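Local coordinates for protein probable benzoylformate decarboxylase (Rhodococcus jostii, PDB 7ORX) that belongs to the thiamine diphosphate-dependent enzyme family, binds thiamine diphosphate and a sodium ion, and is assembled as a tetramer, at residues A223-L226 with A227-R231; G322-L325 with E326-N330. All coordinates share one frame; numbering follows the deposited sequence.

Contact 1: residues A223-L226 with A227-R231; sequences AVLL and AEKLR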
loop_
_atom_site.group_PDB
_atom_site.type_symbol
_atom_site.label_atom_id
_atom_site.label_comp_id
_atom_site.label_asym_id
_atom_site.label_seq_id
_atom_site.Cartn_x
_atom_site.Cartn_y
_atom_site.Cartn_z
ATOM N N ALA C 223 -39.797 7.186 5.976
ATOM C CA ALA C 223 -39.939 6.307 4.808
ATOM C C ALA C 223 -41.401 5.835 4.729
ATOM O O ALA C 223 -41.979 5.836 3.625
ATOM C CB ALA C 223 -39.027 5.139 4.965
ATOM N N VAL C 224 -41.985 5.442 5.865
ATOM C CA VAL C 224 -43.400 4.987 5.919
ATOM C C VAL C 224 -44.270 6.129 5.426
ATOM O O VAL C 224 -45.101 5.892 4.535
ATOM C CB VAL C 224 -43.839 4.503 7.311
ATOM C CG1 VAL C 224 -45.345 4.565 7.460
ATOM C CG2 VAL C 224 -43.324 3.102 7.611
ATOM N N LEU C 225 -44.081 7.328 5.983
ATOM C CA LEU C 225 -44.997 8.450 5.682
ATOM C C LEU C 225 -44.903 8.764 4.187
ATOM O O LEU C 225 -45.923 9.028 3.549
ATOM C CB LEU C 225 -44.627 9.624 6.575
ATOM C CG LEU C 225 -45.433 10.898 6.323
ATOM C CD1 LEU C 225 -46.938 10.649 6.402
ATOM C CD2 LEU C 225 -45.005 11.968 7.297
ATOM N N LEU C 226 -43.715 8.664 3.624
ATOM C CA LEU C 226 -43.460 8.974 2.194
ATOM C C LEU C 226 -44.155 7.945 1.303
ATOM O O LEU C 226 -44.774 8.352 0.327
ATOM C CB LEU C 226 -41.945 9.004 1.941
ATOM C CG LEU C 226 -41.540 9.282 0.493
ATOM C CD1 LEU C 226 -42.127 10.611 0.017
ATOM C CD2 LEU C 226 -40.022 9.299 0.333
ATOM N N ALA C 227 -44.044 6.652 1.629
ATOM C CA ALA C 227 -44.762 5.571 0.928
ATOM C C ALA C 227 -46.271 5.807 1.029
ATOM O O ALA C 227 -46.939 5.622 -0.006
ATOM C CB ALA C 227 -44.363 4.223 1.483
ATOM N N GLU C 228 -46.800 6.193 2.200
ATOM C CA GLU C 228 -48.245 6.529 2.356
ATOM C C GLU C 228 -48.615 7.663 1.394
ATOM O O GLU C 228 -49.604 7.520 0.662
ATOM C CB GLU C 228 -48.613 6.811 3.811
ATOM C CG GLU C 228 -48.944 5.517 4.578
ATOM C CD GLU C 228 -48.772 5.540 6.097
ATOM O OE1 GLU C 228 -48.359 6.644 6.640
ATOM O OE2 GLU C 228 -49.015 4.449 6.737
ATOM N N LYS C 229 -47.811 8.720 1.322
ATOM C CA LYS C 229 -48.169 9.921 0.521
ATOM C C LYS C 229 -48.171 9.586 -0.970
ATOM O O LYS C 229 -49.019 10.121 -1.688
ATOM C CB LYS C 229 -47.191 11.075 0.782
ATOM C CG LYS C 229 -47.230 11.574 2.211
ATOM C CD LYS C 229 -47.381 13.064 2.325
ATOM C CE LYS C 229 -47.655 13.522 3.738
ATOM N NZ LYS C 229 -46.951 14.801 3.983
ATOM N N LEU C 230 -47.226 8.767 -1.428
ATOM C CA LEU C 230 -47.097 8.400 -2.862
ATOM C C LEU C 230 -47.894 7.139 -3.190
ATOM O O LEU C 230 -47.843 6.739 -4.354
ATOM C CB LEU C 230 -45.622 8.169 -3.183
ATOM C CG LEU C 230 -44.752 9.417 -3.171
ATOM C CD1 LEU C 230 -43.312 9.005 -3.421
ATOM C CD2 LEU C 230 -45.226 10.428 -4.211
ATOM N N ARG C 231 -48.560 6.528 -2.210
ATOM C CA ARG C 231 -49.223 5.224 -2.393
ATOM C C ARG C 231 -48.278 4.299 -3.164
ATOM O O ARG C 231 -48.744 3.594 -4.103
ATOM C CB ARG C 231 -50.579 5.426 -3.079
ATOM C CG ARG C 231 -51.551 6.198 -2.203
ATOM C CD ARG C 231 -51.423 7.720 -2.360
ATOM N NE ARG C 231 -52.644 8.383 -1.930
ATOM C CZ ARG C 231 -52.868 8.926 -0.746
ATOM N NH1 ARG C 231 -51.915 9.001 0.173
ATOM N NH2 ARG C 231 -54.057 9.435 -0.508
#
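L226 and L230 meet one turn apart on the buried side of helix 220-230. Their side chains lie side by side and point the same way. The touching branches are the two CD1 methyls, with L226 CD1 4.0 Å from L230 CD1. The same two residues are joined through the backbone, where L230 N donates to L226 O at 3.0 Å. A227 N to A223 O is an earlier bond of the same i to i+4 kind. This is the tightly packed part of the contact.

The other side is looser and more polar, and E228 is exposed to solvent there. V224 turns CG1 anti to its own backbone N (chi1 158°), which sets that methyl alongside the E228 carboxylate. V224 CG1 lies 3.7 Å from E228 OE2, a plain van der Waals approach. E228 OE2 is hydrogen-bonded to H249 NE2, and V224 also touches the loop residues F245 and P246. L225 and K229 pass at a slant, with L225 CD1 4.0 Å from K229 CE. The lysine chain kinks twice on its way to A329 O.

R231, with positive phi, is the first residue to leave helical geometry, in a Schellman motif. R231 N is a backbone donor to E228 O at 3.2 Å. R231 NH1 adds a side-chain hydrogen bond to E228 O at 2.8 Å, from above the carbonyl plane. The two donors come from opposite faces of that plane.

A223 and L226 pack on strand 206-210 of the parallel sheet of the central domain and on L325 of helix 321-331.

Contact 2: residues G322-L325 with E326-N330; sequences GSTL and EILAN
S323 O accepts the shortest backbone bond of this helical turn, with I327 N 2.8 Å from S323 O. The N-H points almost straight at the oxygen, at 170°. The I327 side chain packs on I193 of helix 190-202 and on the loop residue S187. S323 OG is hydrogen-bonded to A186 O.

T324 O accepts from L328 N at 2.9 Å. The side chains of T324 and L328 lie side by side and point the same way. T324 CG2 is anti to the backbone N, and it meets L328 CD1 at 4.1 Å. The other branch of the threonine, OG1, sits beside the backbone N and bonds P320 O, one turn back. T324 also touches the loop residues L188 and A319.

Helix 321-331 follows strand 315-318, an outermost strand of the parallel sheet in the central domain. This domain has alternating strands and helices, and its strand order 3-2-1-4-5-6 is Rossmann-like. T324 and L328 lie on a buried side of the helix. L328 packs there on L196, I197 and L200 of helix 190-202. L325 faces elsewhere, onto A223 and L226 of helix 220-230, and it also touches A219.

At the start of 322-325, E326 N donates to G322 O at 3.0 Å. G322 N is itself hydrogen-bonded to D217 OD2. E326 is exposed. Its chain is extended, with CG anti to the backbone N (chi1 176°), and it touches D222 of helix 220-230. Further along, A329 N donates to L325 O at 2.9 Å, and N330 N donates to E326 O at 3.1 Å.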
loop_
_atom_site.group_PDB
_atom_site.type_symbol
_atom_site.label_atom_id
_atom_site.label_comp_id
_atom_site.label_asym_id
_atom_site.label_seq_id
_atom_site.Cartn_x
_atom_site.Cartn_y
_atom_site.Cartn_z
ATOM N N GLY C 322 -31.466 10.464 6.587
ATOM C CA GLY C 322 -32.368 10.946 7.643
ATOM C C GLY C 322 -33.108 12.190 7.189
ATOM O O GLY C 322 -34.316 12.101 6.902
ATOM N N SER C 323 -32.395 13.306 7.104
ATOM C CA SER C 323 -32.974 14.632 6.771
ATOM C C SER C 323 -33.760 14.536 5.469
ATOM O O SER C 323 -34.894 15.026 5.452
ATOM C CB SER C 323 -31.932 15.723 6.626
ATOM O OG SER C 323 -30.914 15.599 7.609
ATOM N N THR C 324 -33.148 14.008 4.410
ATOM C CA THR C 324 -33.722 14.034 3.047
ATOM C C THR C 324 -35.138 13.457 3.133
ATOM O O THR C 324 -36.108 14.160 2.782
ATOM C CB THR C 324 -32.821 13.273 2.068
ATOM O OG1 THR C 324 -31.533 13.891 2.112
ATOM C CG2 THR C 324 -33.364 13.272 0.656
ATOM N N LEU C 325 -35.229 12.244 3.672
ATOM C CA LEU C 325 -36.475 11.460 3.814
ATOM C C LEU C 325 -37.495 12.228 4.662
ATOM O O LEU C 325 -38.680 12.205 4.299
ATOM C CB LEU C 325 -36.101 10.125 4.464
ATOM C CG LEU C 325 -36.712 8.894 3.866
ATOM C CD1 LEU C 325 -36.762 8.953 2.361
ATOM C CD2 LEU C 325 -35.883 7.694 4.311
ATOM N N GLU C 326 -37.045 12.837 5.759
ATOM C CA GLU C 326 -37.890 13.654 6.666
ATOM C C GLU C 326 -38.492 14.792 5.844
ATOM O O GLU C 326 -39.717 14.945 5.863
ATOM C CB GLU C 326 -37.071 14.156 7.858
ATOM C CG GLU C 326 -37.848 15.071 8.788
ATOM C CD GLU C 326 -37.064 15.779 9.903
ATOM O OE1 GLU C 326 -35.900 15.372 10.189
ATOM O OE2 GLU C 326 -37.620 16.750 10.500
ATOM N N ILE C 327 -37.647 15.540 5.130
ATOM C CA ILE C 327 -38.074 16.708 4.306
ATOM C C ILE C 327 -39.101 16.214 3.274
ATOM O O ILE C 327 -40.199 16.831 3.198
ATOM C CB ILE C 327 -36.871 17.428 3.657
ATOM C CG1 ILE C 327 -36.296 18.538 4.543
ATOM C CG2 ILE C 327 -37.241 17.971 2.297
ATOM C CD1 ILE C 327 -34.838 18.331 4.983
ATOM N N LEU C 328 -38.775 15.165 2.507
ATOM C CA LEU C 328 -39.626 14.752 1.373
ATOM C C LEU C 328 -40.965 14.263 1.931
ATOM O O LEU C 328 -42.008 14.577 1.345
ATOM C CB LEU C 328 -38.963 13.612 0.619
ATOM C CG LEU C 328 -37.701 13.904 -0.160
ATOM C CD1 LEU C 328 -37.175 12.589 -0.739
ATOM C CD2 LEU C 328 -37.983 14.909 -1.253
ATOM N N ALA C 329 -40.925 13.482 3.004
ATOM C CA ALA C 329 -42.104 12.874 3.648
ATOM C C ALA C 329 -43.057 13.978 4.100
ATOM O O ALA C 329 -44.274 13.790 3.993
ATOM C CB ALA C 329 -41.673 12.013 4.812
ATOM N N ASN C 330 -42.536 15.090 4.597
ATOM C CA ASN C 330 -43.395 16.147 5.195
ATOM C C ASN C 330 -43.877 17.126 4.118
ATOM O O ASN C 330 -44.765 17.904 4.462
ATOM C CB ASN C 330 -42.717 16.825 6.389
ATOM C CG ASN C 330 -42.664 15.898 7.593
ATOM O OD1 ASN C 330 -43.648 15.248 7.981
ATOM N ND2 ASN C 330 -41.490 15.793 8.183
#

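Overall arrangement
Contact 1 comes first along the chain, at 223-231. Contact 2 follows at 322-330. Contact 1 runs along helix 220-230 as far as the turn at R231, and contact 2 lies within helix 321-331. Neither closes a long loop, and they neither nest nor cross. Between them the chain passes through strands 234-236, 252-255, 272-276, 297-302 and 315-318 of the parallel sheet of the central domain. The two helices then meet, with the contact centres about 11 Å apart. K229 NZ probably bonds A329 O at 2.9 Å, and L225 CD2 packs 3.6 Å from N330 OD1. Helix 321-331 thus packs against both helix 220-230 and helix 190-202.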